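Local coordinates for alginate biosynthesis protein AlgX (Pseudomonas aeruginosa, PDB 4KNC), which takes part in O-acetylation of the exopolysaccharide alginate and protects the polymer from degradation as it crosses the periplasm, at residues A[132-137]-A[141-146]; A[55-60]-A[86-91]; A[415-420]-A[427-432]. All coordinates share one frame; numbering follows the deposited sequence.

Interaction 1 (A[132-137]-A[141-146]); sequences SPLFDE and HAYYFK
The carboxylate of E137 takes the backbone N-H of Y143 in a nearly straight hydrogen bond, 2.9 Å from Y143 N to E137 OE2 with 165° at the hydrogen. OE2 accepts through its syn lone pair, on the side facing its sister oxygen, and E137 OE1 lies 3.3 Å from Y143 CB. E137 OE2 also passes 3.5 Å from A142 CA, and the plane of the carboxylate is turned 69° from the tyrosine ring. With CG wedged between its own backbone N and carbonyl carbon (chi1 75°) and the chain extended beyond, E137 spans the gap as a nearly straight arm. A smaller apolar touch sits further down the ring, where CD1 of L134 meets CE2 of Y143 at 3.9 Å, at the ring edge and near its plane; the two side chains cross at about a right angle. All this lies in the loop between helices 107-123 and 153-169 of the SGNH hydrolase-like domain. That loop runs on to the inferred active-site residue D148 and the inferred proton acceptor H150, and the side chain of Y143 is about 9 Å from that of H150. Further out, helix 153-169 supplies R158 and S159. E137 OE1 forms a salt bridge with R158, which also donates to the carbonyl of H141, while N93 donates to OE2, giving that oxygen two donors. The phenol oxygen of Y143 is hydrogen-bonded to S159 OG.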
ATOM      1  N   SER A 132     -13.035  -0.255  15.435  1.00 27.62           N
ATOM      2  CA  SER A 132     -13.053  -0.134  16.891  1.00 29.20           C
ATOM      3  C   SER A 132     -13.939  -1.154  17.642  1.00 29.08           C
ATOM      4  O   SER A 132     -13.604  -1.530  18.763  1.00 35.92           O
ATOM      5  CB  SER A 132     -13.328   1.309  17.348  1.00 34.19           C
ATOM      6  OG  SER A 132     -14.575   1.775  16.868  1.00 36.46           O
ATOM      7  N   PRO A 133     -15.042  -1.638  17.028  1.00 29.91           N
ATOM      8  CA  PRO A 133     -15.727  -2.707  17.775  1.00 38.91           C
ATOM      9  C   PRO A 133     -14.876  -3.954  18.007  1.00 39.78           C
ATOM     10  O   PRO A 133     -15.227  -4.755  18.876  1.00 34.89           O
ATOM     11  CB  PRO A 133     -16.925  -3.051  16.886  1.00 39.79           C
ATOM     12  CG  PRO A 133     -17.215  -1.777  16.149  1.00 39.89           C
ATOM     13  CD  PRO A 133     -15.846  -1.171  15.885  1.00 34.24           C
ATOM     14  N   LEU A 134     -13.777  -4.112  17.266  1.00 36.05           N
ATOM     15  CA  LEU A 134     -12.914  -5.278  17.441  1.00 40.44           C
ATOM     16  C   LEU A 134     -11.825  -5.067  18.487  1.00 38.07           C
ATOM     17  O   LEU A 134     -11.067  -5.990  18.786  1.00 39.25           O
ATOM     18  CB  LEU A 134     -12.265  -5.681  16.112  1.00 41.00           C
ATOM     19  CG  LEU A 134     -13.240  -5.861  14.957  1.00 40.73           C
ATOM     20  CD1 LEU A 134     -12.486  -6.326  13.708  1.00 35.60           C
ATOM     21  CD2 LEU A 134     -14.346  -6.849  15.363  1.00 31.22           C
ATOM     22  N   PHE A 135     -11.735  -3.856  19.028  1.00 31.53           N
ATOM     23  CA  PHE A 135     -10.652  -3.521  19.956  1.00 29.77           C
ATOM     24  C   PHE A 135     -10.821  -4.212  21.303  1.00 34.70           C
ATOM     25  O   PHE A 135     -11.938  -4.552  21.706  1.00 37.65           O
ATOM     26  CB  PHE A 135     -10.577  -2.017  20.207  1.00 38.50           C
ATOM     27  CG  PHE A 135     -10.131  -1.210  19.021  1.00 33.80           C
ATOM     28  CD1 PHE A 135      -9.892  -1.808  17.793  1.00 35.31           C
ATOM     29  CD2 PHE A 135      -9.963   0.161  19.140  1.00 29.24           C
ATOM     30  CE1 PHE A 135      -9.492  -1.050  16.702  1.00 41.10           C
ATOM     31  CE2 PHE A 135      -9.562   0.920  18.064  1.00 32.65           C
ATOM     32  CZ  PHE A 135      -9.324   0.320  16.840  1.00 32.73           C
ATOM     33  N   ASP A 136      -9.705  -4.393  22.000  1.00 40.10           N
ATOM     34  CA  ASP A 136      -9.697  -5.009  23.320  1.00 42.15           C
ATOM     35  C   ASP A 136     -10.491  -6.312  23.312  1.00 41.55           C
ATOM     36  O   ASP A 136     -11.266  -6.580  24.219  1.00 48.21           O
ATOM     37  CB  ASP A 136     -10.292  -4.041  24.353  1.00 40.61           C
ATOM     38  CG  ASP A 136      -9.738  -4.272  25.736  1.00 49.72           C
ATOM     39  OD1 ASP A 136      -9.008  -5.269  25.898  1.00 48.16           O
ATOM     40  OD2 ASP A 136     -10.013  -3.464  26.648  1.00 53.01           O
ATOM     41  N   GLU A 137     -10.313  -7.104  22.264  1.00 35.61           N
ATOM     42  CA  GLU A 137     -11.174  -8.255  22.022  1.00 37.25           C
ATOM     43  C   GLU A 137     -11.002  -9.326  23.089  1.00 44.34           C
ATOM     44  O   GLU A 137      -9.946  -9.430  23.723  1.00 43.42           O
ATOM     45  CB  GLU A 137     -10.839  -8.877  20.663  1.00 34.20           C
ATOM     46  CG  GLU A 137      -9.529  -9.686  20.704  1.00 34.09           C
ATOM     47  CD  GLU A 137      -9.231 -10.426  19.409  1.00 39.81           C
ATOM     48  OE1 GLU A 137      -9.900 -10.170  18.376  1.00 33.41           O
ATOM     49  OE2 GLU A 137      -8.317 -11.271  19.431  1.00 35.83           O
ATOM     50  N   HIS A 141     -10.200 -17.413  18.943  1.00 41.38           N
ATOM     51  CA  HIS A 141      -9.238 -17.299  17.856  1.00 51.09           C
ATOM     52  C   HIS A 141      -8.710 -15.869  17.778  1.00 44.72           C
ATOM     53  O   HIS A 141      -9.368 -14.989  17.226  1.00 34.64           O
ATOM     54  CB  HIS A 141      -9.881 -17.695  16.529  1.00 51.00           C
ATOM     55  CG  HIS A 141     -10.316 -19.126  16.478  1.00 59.17           C
ATOM     56  ND1 HIS A 141     -11.619 -19.502  16.226  1.00 61.78           N
ATOM     57  CD2 HIS A 141      -9.619 -20.275  16.647  1.00 50.83           C
ATOM     58  CE1 HIS A 141     -11.704 -20.819  16.238  1.00 59.60           C
ATOM     59  NE2 HIS A 141     -10.503 -21.312  16.489  1.00 55.58           N
ATOM     60  N   ALA A 142      -7.528 -15.651  18.344  1.00 33.26           N
ATOM     61  CA  ALA A 142      -6.938 -14.318  18.435  1.00 34.85           C
ATOM     62  C   ALA A 142      -6.858 -13.629  17.072  1.00 29.40           C
ATOM     63  O   ALA A 142      -6.535 -14.263  16.063  1.00 31.73           O
ATOM     64  CB  ALA A 142      -5.551 -14.415  19.056  1.00 38.37           C
ATOM     65  N   TYR A 143      -7.146 -12.330  17.049  1.00 27.75           N
ATOM     66  CA  TYR A 143      -7.097 -11.543  15.811  1.00 30.96           C
ATOM     67  C   TYR A 143      -5.695 -11.636  15.171  1.00 32.66           C
ATOM     68  O   TYR A 143      -5.562 -11.908  13.969  1.00 29.54           O
ATOM     69  CB  TYR A 143      -7.469 -10.096  16.137  1.00 27.78           C
ATOM     70  CG  TYR A 143      -7.571  -9.113  14.985  1.00 31.63           C
ATOM     71  CD1 TYR A 143      -6.430  -8.557  14.419  1.00 32.27           C
ATOM     72  CD2 TYR A 143      -8.816  -8.670  14.524  1.00 31.57           C
ATOM     73  CE1 TYR A 143      -6.516  -7.640  13.384  1.00 29.54           C
ATOM     74  CE2 TYR A 143      -8.909  -7.742  13.500  1.00 31.75           C
ATOM     75  CZ  TYR A 143      -7.750  -7.234  12.925  1.00 35.67           C
ATOM     76  OH  TYR A 143      -7.812  -6.312  11.891  1.00 32.31           O
ATOM     77  N   TYR A 144      -4.662 -11.454  15.992  1.00 30.04           N
ATOM     78  CA  TYR A 144      -3.258 -11.474  15.534  1.00 32.35           C
ATOM     79  C   TYR A 144      -2.486 -12.736  15.899  1.00 30.52           C
ATOM     80  O   TYR A 144      -2.775 -13.373  16.911  1.00 33.56           O
ATOM     81  CB  TYR A 144      -2.500 -10.282  16.119  1.00 31.24           C
ATOM     82  CG  TYR A 144      -2.635  -9.014  15.302  1.00 32.67           C
ATOM     83  CD1 TYR A 144      -1.942  -8.871  14.103  1.00 25.94           C
ATOM     84  CD2 TYR A 144      -3.453  -7.960  15.726  1.00 26.37           C
ATOM     85  CE1 TYR A 144      -2.053  -7.721  13.341  1.00 33.77           C
ATOM     86  CE2 TYR A 144      -3.572  -6.794  14.968  1.00 30.84           C
ATOM     87  CZ  TYR A 144      -2.868  -6.689  13.772  1.00 35.12           C
ATOM     88  OH  TYR A 144      -2.958  -5.561  12.995  1.00 34.15           O
ATOM     89  N   PHE A 145      -1.488 -13.089  15.087  1.00 29.87           N
ATOM     90  CA  PHE A 145      -0.524 -14.104  15.501  1.00 29.56           C
ATOM     91  C   PHE A 145       0.201 -13.628  16.766  1.00 39.37           C
ATOM     92  O   PHE A 145       0.377 -12.420  16.976  1.00 33.87           O
ATOM     93  CB  PHE A 145       0.489 -14.428  14.388  1.00 31.16           C
ATOM     94  CG  PHE A 145      -0.077 -15.265  13.256  1.00 35.22           C
ATOM     95  CD1 PHE A 145      -0.188 -16.650  13.376  1.00 39.70           C
ATOM     96  CD2 PHE A 145      -0.500 -14.666  12.073  1.00 33.32           C
ATOM     97  CE1 PHE A 145      -0.711 -17.420  12.333  1.00 36.92           C
ATOM     98  CE2 PHE A 145      -1.017 -15.420  11.028  1.00 30.91           C
ATOM     99  CZ  PHE A 145      -1.118 -16.807  11.159  1.00 37.85           C
ATOM    100  N   LYS A 146       0.607 -14.591  17.594  1.00 31.19           N
ATOM    101  CA  LYS A 146       1.326 -14.354  18.852  1.00 37.53           C
ATOM    102  C   LYS A 146       2.604 -13.548  18.711  1.00 31.80           C
ATOM    103  O   LYS A 146       2.896 -12.691  19.543  1.00 33.31           O
ATOM    104  CB  LYS A 146       1.686 -15.692  19.517  1.00 35.69           C
ATOM    105  CG  LYS A 146       0.480 -16.470  20.015  1.00 48.81           C
ATOM    106  CD  LYS A 146       0.905 -17.804  20.633  1.00 47.86           C
ATOM    107  CE  LYS A 146      -0.250 -18.471  21.343  1.00 49.51           C
ATOM    108  NZ  LYS A 146       0.202 -19.735  21.981  1.00 59.68           N
TER

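Interaction 2 (A[55-60]-A[86-91]); sequences TDFGTS and QPTRGL
F57 reaches across to T88 and L91 with the far end of its ring. Its CB points toward 86-91, and chi1 of -65° sets CG beside the backbone N and anti to the carbonyl carbon. Neither CB nor CG touches that segment; contact begins at F57 CE1, which meets the methyl T88 CG2 at 3.7 Å. At the end of the ring, F57 CZ lies 3.9 Å from T88 CG2 and 4.0 Å from L91 CD1. The threonine methyl arrives at the ring edge, near the ring plane, whereas the leucine methyl approaches obliquely. Both side chains come from the direction opposite to that of F57, so the phenylalanine ends against two methyl groups. The rotamer of T88 (chi1 55°) sends CG2 to the ring and leaves OG1 for the backbone: T88 is the N-cap of helix 89-93, and T88 OG1 accepts a capping bond from L91 N at 3.3 Å. Helix 107-123 adds to the surroundings, with T117 against F57 and A110 against L91. Within the SGNH hydrolase-like domain, the contact joins the loop ahead of helix 61-76 to the turn leaving strand 80-85, an outermost strand of the parallel sheet. No hydrogen bond crosses between the segments. The contact therefore rests on van der Waals and hydrophobic packing, which imposes little direction of its own.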
ATOM      1  N   THR A  55       0.694   5.340  20.528  1.00 35.10           N
ATOM      2  CA  THR A  55      -0.508   6.152  20.738  1.00 39.96           C
ATOM      3  C   THR A  55      -0.666   7.221  19.676  1.00 34.96           C
ATOM      4  O   THR A  55      -1.655   7.940  19.667  1.00 42.38           O
ATOM      5  CB  THR A  55      -0.489   6.873  22.099  1.00 51.47           C
ATOM      6  OG1 THR A  55       0.694   7.677  22.190  1.00 63.41           O
ATOM      7  CG2 THR A  55      -0.510   5.863  23.250  1.00 44.53           C
ATOM      8  N   ASP A  56       0.307   7.340  18.778  1.00 35.41           N
ATOM      9  CA  ASP A  56       0.262   8.382  17.750  1.00 43.71           C
ATOM     10  C   ASP A  56      -0.198   7.806  16.415  1.00 44.47           C
ATOM     11  O   ASP A  56       0.308   6.781  15.992  1.00 35.27           O
ATOM     12  CB  ASP A  56       1.645   9.020  17.593  1.00 51.17           C
ATOM     13  CG  ASP A  56       2.691   8.021  17.134  1.00 53.26           C
ATOM     14  OD1 ASP A  56       3.024   7.103  17.918  1.00 46.66           O
ATOM     15  OD2 ASP A  56       3.160   8.136  15.981  1.00 60.11           O
ATOM     16  N   PHE A  57      -1.158   8.460  15.754  1.00 41.96           N
ATOM     17  CA  PHE A  57      -1.692   7.970  14.481  1.00 33.58           C
ATOM     18  C   PHE A  57      -1.903   9.127  13.502  1.00 44.14           C
ATOM     19  O   PHE A  57      -1.964  10.275  13.911  1.00 42.49           O
ATOM     20  CB  PHE A  57      -3.014   7.218  14.704  1.00 30.44           C
ATOM     21  CG  PHE A  57      -2.857   5.957  15.500  1.00 31.25           C
ATOM     22  CD1 PHE A  57      -2.434   4.794  14.890  1.00 28.62           C
ATOM     23  CD2 PHE A  57      -3.112   5.940  16.862  1.00 31.70           C
ATOM     24  CE1 PHE A  57      -2.258   3.621  15.622  1.00 37.79           C
ATOM     25  CE2 PHE A  57      -2.948   4.774  17.602  1.00 33.91           C
ATOM     26  CZ  PHE A  57      -2.523   3.608  16.977  1.00 38.63           C
ATOM     27  N   GLY A  58      -2.010   8.823  12.214  1.00 42.82           N
ATOM     28  CA  GLY A  58      -2.283   9.851  11.221  1.00 38.98           C
ATOM     29  C   GLY A  58      -1.068  10.350  10.454  1.00 45.33           C
ATOM     30  O   GLY A  58      -0.067   9.642  10.293  1.00 42.34           O
ATOM     31  N   THR A  59      -1.165  11.582   9.966  1.00 33.60           N
ATOM     32  CA  THR A  59      -0.109  12.174   9.170  1.00 38.67           C
ATOM     33  C   THR A  59      -0.177  13.699   9.263  1.00 40.90           C
ATOM     34  O   THR A  59      -1.028  14.244   9.959  1.00 43.64           O
ATOM     35  CB  THR A  59      -0.221  11.752   7.693  1.00 40.54           C
ATOM     36  OG1 THR A  59       0.873  12.312   6.953  1.00 43.23           O
ATOM     37  CG2 THR A  59      -1.541  12.240   7.093  1.00 37.46           C
ATOM     38  N   SER A  60       0.725  14.373   8.555  1.00 38.48           N
ATOM     39  CA  SER A  60       0.785  15.837   8.537  1.00 46.82           C
ATOM     40  C   SER A  60      -0.353  16.444   7.730  1.00 52.48           C
ATOM     41  O   SER A  60      -1.043  15.734   6.990  1.00 49.59           O
ATOM     42  CB  SER A  60       2.100  16.284   7.911  1.00 49.03           C
ATOM     43  OG  SER A  60       2.113  15.969   6.532  1.00 50.34           O
ATOM     44  N   GLN A  86      -5.417  -0.817   8.980  1.00 26.35           N
ATOM     45  CA  GLN A  86      -5.312  -1.967   9.885  1.00 23.56           C
ATOM     46  C   GLN A  86      -4.934  -1.506  11.301  1.00 29.70           C
ATOM     47  O   GLN A  86      -3.962  -0.785  11.495  1.00 29.26           O
ATOM     48  CB  GLN A  86      -4.287  -2.978   9.353  1.00 27.39           C
ATOM     49  CG  GLN A  86      -4.438  -4.384   9.957  1.00 27.55           C
ATOM     50  CD  GLN A  86      -3.256  -5.303   9.619  1.00 35.59           C
ATOM     51  OE1 GLN A  86      -2.125  -4.839   9.435  1.00 27.42           O
ATOM     52  NE2 GLN A  86      -3.520  -6.606   9.530  1.00 29.36           N
ATOM     53  N   PRO A  87      -5.737  -1.887  12.295  1.00 32.83           N
ATOM     54  CA  PRO A  87      -5.472  -1.411  13.659  1.00 31.38           C
ATOM     55  C   PRO A  87      -4.276  -2.119  14.319  1.00 35.56           C
ATOM     56  O   PRO A  87      -3.840  -3.174  13.865  1.00 32.36           O
ATOM     57  CB  PRO A  87      -6.774  -1.730  14.398  1.00 24.33           C
ATOM     58  CG  PRO A  87      -7.371  -2.896  13.622  1.00 36.95           C
ATOM     59  CD  PRO A  87      -7.011  -2.625  12.182  1.00 31.19           C
ATOM     60  N   THR A  88      -3.748  -1.541  15.386  1.00 33.61           N
ATOM     61  CA  THR A  88      -2.537  -2.104  15.988  1.00 36.23           C
ATOM     62  C   THR A  88      -2.815  -3.374  16.790  1.00 33.15           C
ATOM     63  O   THR A  88      -3.953  -3.656  17.181  1.00 25.70           O
ATOM     64  CB  THR A  88      -1.781  -1.065  16.840  1.00 35.96           C
ATOM     65  OG1 THR A  88      -2.659  -0.515  17.835  1.00 35.48           O
ATOM     66  CG2 THR A  88      -1.248   0.073  15.947  1.00 26.58           C
ATOM     67  N   ARG A  89      -1.770  -4.154  17.008  1.00 26.06           N
ATOM     68  CA  ARG A  89      -1.867  -5.351  17.821  1.00 31.11           C
ATOM     69  C   ARG A  89      -2.203  -4.947  19.246  1.00 36.97           C
ATOM     70  O   ARG A  89      -2.871  -5.676  19.963  1.00 35.33           O
ATOM     71  CB  ARG A  89      -0.547  -6.144  17.763  1.00 25.99           C
ATOM     72  CG  ARG A  89      -0.179  -6.572  16.337  1.00 23.40           C
ATOM     73  CD  ARG A  89       1.202  -7.242  16.244  1.00 27.21           C
ATOM     74  NE  ARG A  89       1.215  -8.608  16.776  1.00 31.35           N
ATOM     75  CZ  ARG A  89       1.655  -8.939  17.989  1.00 34.35           C
ATOM     76  NH1 ARG A  89       2.117  -7.998  18.814  1.00 26.84           N
ATOM     77  NH2 ARG A  89       1.641 -10.213  18.374  1.00 30.74           N
ATOM     78  N   GLY A  90      -1.736  -3.774  19.655  1.00 28.22           N
ATOM     79  CA  GLY A  90      -2.022  -3.290  20.993  1.00 26.29           C
ATOM     80  C   GLY A  90      -3.502  -2.950  21.164  1.00 41.76           C
ATOM     81  O   GLY A  90      -4.102  -3.297  22.188  1.00 42.27           O
ATOM     82  N   LEU A  91      -4.098  -2.289  20.167  1.00 30.50           N
ATOM     83  CA  LEU A  91      -5.513  -1.928  20.256  1.00 28.30           C
ATOM     84  C   LEU A  91      -6.398  -3.157  20.248  1.00 36.78           C
ATOM     85  O   LEU A  91      -7.402  -3.204  20.948  1.00 36.74           O
ATOM     86  CB  LEU A  91      -5.932  -0.987  19.126  1.00 26.14           C
ATOM     87  CG  LEU A  91      -5.424   0.449  19.260  1.00 31.00           C
ATOM     88  CD1 LEU A  91      -5.516   1.163  17.918  1.00 27.44           C
ATOM     89  CD2 LEU A  91      -6.194   1.210  20.336  1.00 35.04           C
TER

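Interaction 3 (A[415-420]-A[427-432]); sequences LEIEAP and LEVQAS
This is the interior of a beta-sandwich, two four-stranded antiparallel sheets of the C-terminal carbohydrate-binding module packed face to face: strand 412-418 belongs to one and strand 428-435 to the other. The short segments run in nearly opposite senses, 155° apart, yet no hydrogen bond joins them. Their CA atoms are too far apart for neighbours within one sheet, 9.0 Å between I417 CA and V429 CA, and side chains fill the interval. Three apolar pairs do so in succession. CD2 of L415 rests on the CB methyl of A431 at 4.1 Å, a long side chain facing a short one. In the middle, I417 and V429 reach toward each other tip to tip, CD1 of I417 standing 4.2 Å from CG2 of V429. The isoleucine arm is extended past CG1 (chi2 -172°), which carries CD1 out toward the valine. In V429, chi1 of 69° puts CG1 between backbone N and carbonyl carbon and leaves CG2 anti to N, the branch that meets the isoleucine. Nearer the connection between the two strands, CG of the P420 ring meets CD2 of L427 at 4.0 Å, the two side chains reaching toward each other. The alternation of the strands turns E416 and E418 outward on one layer, and E428 and Q430 on the other. Strands 338-343 and 368-375 flank 412-418, while 326-333 and 355-361 flank 428-435; V359 of strand 355-361 packs on I417, V429 and A431, and V341 of strand 338-343 reaches I417 and A431.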
ATOM      1  N   LEU A 415      15.872  15.712 -19.387  1.00 56.07           N
ATOM      2  CA  LEU A 415      15.747  14.568 -18.508  1.00 56.86           C
ATOM      3  C   LEU A 415      16.918  13.621 -18.746  1.00 65.27           C
ATOM      4  O   LEU A 415      17.205  13.249 -19.892  1.00 66.31           O
ATOM      5  CB  LEU A 415      14.429  13.822 -18.735  1.00 61.45           C
ATOM      6  CG  LEU A 415      14.368  12.446 -18.047  1.00 61.51           C
ATOM      7  CD1 LEU A 415      14.351  12.584 -16.534  1.00 64.02           C
ATOM      8  CD2 LEU A 415      13.174  11.621 -18.519  1.00 59.24           C
ATOM      9  N   GLU A 416      17.570  13.232 -17.650  1.00 57.94           N
ATOM     10  CA  GLU A 416      18.729  12.359 -17.677  1.00 53.53           C
ATOM     11  C   GLU A 416      18.484  11.170 -16.771  1.00 54.11           C
ATOM     12  O   GLU A 416      17.809  11.291 -15.747  1.00 53.70           O
ATOM     13  CB  GLU A 416      19.972  13.096 -17.172  1.00 55.28           C
ATOM     14  CG  GLU A 416      20.421  14.266 -18.017  1.00 52.74           C
ATOM     15  CD  GLU A 416      21.629  14.977 -17.420  1.00 61.67           C
ATOM     16  OE1 GLU A 416      22.359  15.651 -18.176  1.00 69.13           O
ATOM     17  OE2 GLU A 416      21.851  14.863 -16.195  1.00 55.57           O
ATOM     18  N   ILE A 417      19.061  10.027 -17.120  1.00 52.86           N
ATOM     19  CA  ILE A 417      18.835   8.826 -16.330  1.00 54.47           C
ATOM     20  C   ILE A 417      20.122   8.108 -15.904  1.00 65.07           C
ATOM     21  O   ILE A 417      20.897   7.648 -16.736  1.00 70.05           O
ATOM     22  CB  ILE A 417      17.882   7.854 -17.058  1.00 52.10           C
ATOM     23  CG1 ILE A 417      16.492   8.483 -17.160  1.00 58.66           C
ATOM     24  CG2 ILE A 417      17.830   6.508 -16.334  1.00 55.40           C
ATOM     25  CD1 ILE A 417      15.431   7.566 -17.690  1.00 66.58           C
ATOM     26  N   GLU A 418      20.333   8.016 -14.596  1.00 69.23           N
ATOM     27  CA  GLU A 418      21.470   7.270 -14.066  1.00 76.09           C
ATOM     28  C   GLU A 418      21.233   5.763 -14.223  1.00 84.04           C
ATOM     29  O   GLU A 418      20.195   5.248 -13.804  1.00 88.91           O
ATOM     30  CB  GLU A 418      21.683   7.617 -12.589  1.00 77.08           C
ATOM     31  CG  GLU A 418      22.980   7.103 -11.992  1.00 81.62           C
ATOM     32  CD  GLU A 418      24.162   7.996 -12.323  1.00 95.24           C
ATOM     33  OE1 GLU A 418      24.062   9.225 -12.114  1.00 94.79           O
ATOM     34  OE2 GLU A 418      25.190   7.469 -12.796  1.00102.07           O
ATOM     35  N   ALA A 419      22.192   5.059 -14.823  1.00 78.95           N
ATOM     36  CA  ALA A 419      22.072   3.615 -15.037  1.00 72.34           C
ATOM     37  C   ALA A 419      21.915   2.835 -13.720  1.00 66.37           C
ATOM     38  O   ALA A 419      22.471   3.215 -12.691  1.00 59.88           O
ATOM     39  CB  ALA A 419      23.262   3.093 -15.834  1.00 66.42           C
ATOM     40  N   PRO A 420      21.133   1.748 -13.751  1.00 67.21           N
ATOM     41  CA  PRO A 420      20.862   0.920 -12.565  1.00 68.19           C
ATOM     42  C   PRO A 420      22.076   0.116 -12.091  1.00 66.68           C
ATOM     43  O   PRO A 420      22.919  -0.257 -12.909  1.00 68.30           O
ATOM     44  CB  PRO A 420      19.764  -0.035 -13.047  1.00 67.08           C
ATOM     45  CG  PRO A 420      19.193   0.617 -14.279  1.00 68.63           C
ATOM     46  CD  PRO A 420      20.324   1.337 -14.911  1.00 66.47           C
ATOM     47  N   LEU A 427      20.585  -3.271 -21.914  1.00 88.39           N
ATOM     48  CA  LEU A 427      19.439  -2.535 -21.361  1.00 84.59           C
ATOM     49  C   LEU A 427      19.243  -1.150 -21.965  1.00 85.00           C
ATOM     50  O   LEU A 427      20.158  -0.321 -21.965  1.00 85.39           O
ATOM     51  CB  LEU A 427      19.545  -2.406 -19.837  1.00 76.24           C
ATOM     52  CG  LEU A 427      18.387  -1.678 -19.133  1.00 71.50           C
ATOM     53  CD1 LEU A 427      17.104  -2.460 -19.276  1.00 62.47           C
ATOM     54  CD2 LEU A 427      18.675  -1.429 -17.659  1.00 71.37           C
ATOM     55  N   GLU A 428      18.042  -0.913 -22.479  1.00 79.71           N
ATOM     56  CA  GLU A 428      17.686   0.384 -23.037  1.00 83.05           C
ATOM     57  C   GLU A 428      16.562   1.011 -22.228  1.00 85.55           C
ATOM     58  O   GLU A 428      16.046   0.406 -21.287  1.00 83.04           O
ATOM     59  CB  GLU A 428      17.230   0.244 -24.486  1.00 80.92           C
ATOM     60  CG  GLU A 428      18.275  -0.311 -25.424  1.00 82.29           C
ATOM     61  CD  GLU A 428      17.798  -0.306 -26.862  1.00 90.30           C
ATOM     62  OE1 GLU A 428      16.567  -0.318 -27.084  1.00 93.97           O
ATOM     63  OE2 GLU A 428      18.655  -0.277 -27.771  1.00 92.31           O
ATOM     64  N   VAL A 429      16.181   2.226 -22.609  1.00 84.49           N
ATOM     65  CA  VAL A 429      15.078   2.918 -21.954  1.00 76.52           C
ATOM     66  C   VAL A 429      14.354   3.835 -22.931  1.00 72.19           C
ATOM     67  O   VAL A 429      14.969   4.421 -23.837  1.00 78.41           O
ATOM     68  CB  VAL A 429      15.551   3.699 -20.698  1.00 72.83           C
ATOM     69  CG1 VAL A 429      16.421   4.887 -21.089  1.00 71.50           C
ATOM     70  CG2 VAL A 429      14.361   4.147 -19.865  1.00 70.95           C
ATOM     71  N   GLN A 430      13.038   3.929 -22.753  1.00 67.97           N
ATOM     72  CA  GLN A 430      12.181   4.756 -23.594  1.00 72.85           C
ATOM     73  C   GLN A 430      11.502   5.836 -22.754  1.00 78.02           C
ATOM     74  O   GLN A 430      10.728   5.530 -21.854  1.00 84.07           O
ATOM     75  CB  GLN A 430      11.127   3.875 -24.278  1.00 78.49           C
ATOM     76  CG  GLN A 430       9.816   4.579 -24.640  1.00 81.06           C
ATOM     77  CD  GLN A 430       9.976   5.597 -25.751  1.00 84.31           C
ATOM     78  OE1 GLN A 430      10.778   5.413 -26.664  1.00 85.73           O
ATOM     79  NE2 GLN A 430       9.208   6.678 -25.680  1.00 87.96           N
ATOM     80  N   ALA A 431      11.777   7.101 -23.043  1.00 73.64           N
ATOM     81  CA  ALA A 431      11.148   8.164 -22.260  1.00 64.55           C
ATOM     82  C   ALA A 431      10.318   9.135 -23.095  1.00 63.03           C
ATOM     83  O   ALA A 431      10.610   9.385 -24.264  1.00 69.70           O
ATOM     84  CB  ALA A 431      12.184   8.912 -21.443  1.00 59.83           C
ATOM     85  N   SER A 432       9.287   9.686 -22.469  1.00 59.56           N
ATOM     86  CA  SER A 432       8.366  10.585 -23.141  1.00 65.04           C
ATOM     87  C   SER A 432       7.783  11.590 -22.161  1.00 60.65           C
ATOM     88  O   SER A 432       7.594  11.290 -20.983  1.00 67.47           O
ATOM     89  CB  SER A 432       7.245   9.792 -23.811  1.00 66.23           C
ATOM     90  OG  SER A 432       7.766   9.000 -24.865  1.00 68.45           O
TER

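Overall arrangement
Interactions 1 and 2 are neighbours in the SGNH hydrolase-like domain, their centres about 14 Å apart, and they touch directly. Two probable hydrogen bonds join them: Y144 OH to P87 O at 2.7 Å, and D136 N to L91 O at 2.8 Å. Segment 86-91 is common ground: L91 meets F57 with its side chain and D136 with its carbonyl, while P87 O receives Y144. Interaction 1 lies nearer the inferred catalytic residues, leading in sequence to D148 and H150; interaction 2 lies away from them. Interaction 3 stands apart in the carbohydrate-binding module, on the opposite side of the chain's centre, its centre about 47 Å from that of interaction 1 and about 39 Å from that of interaction 2.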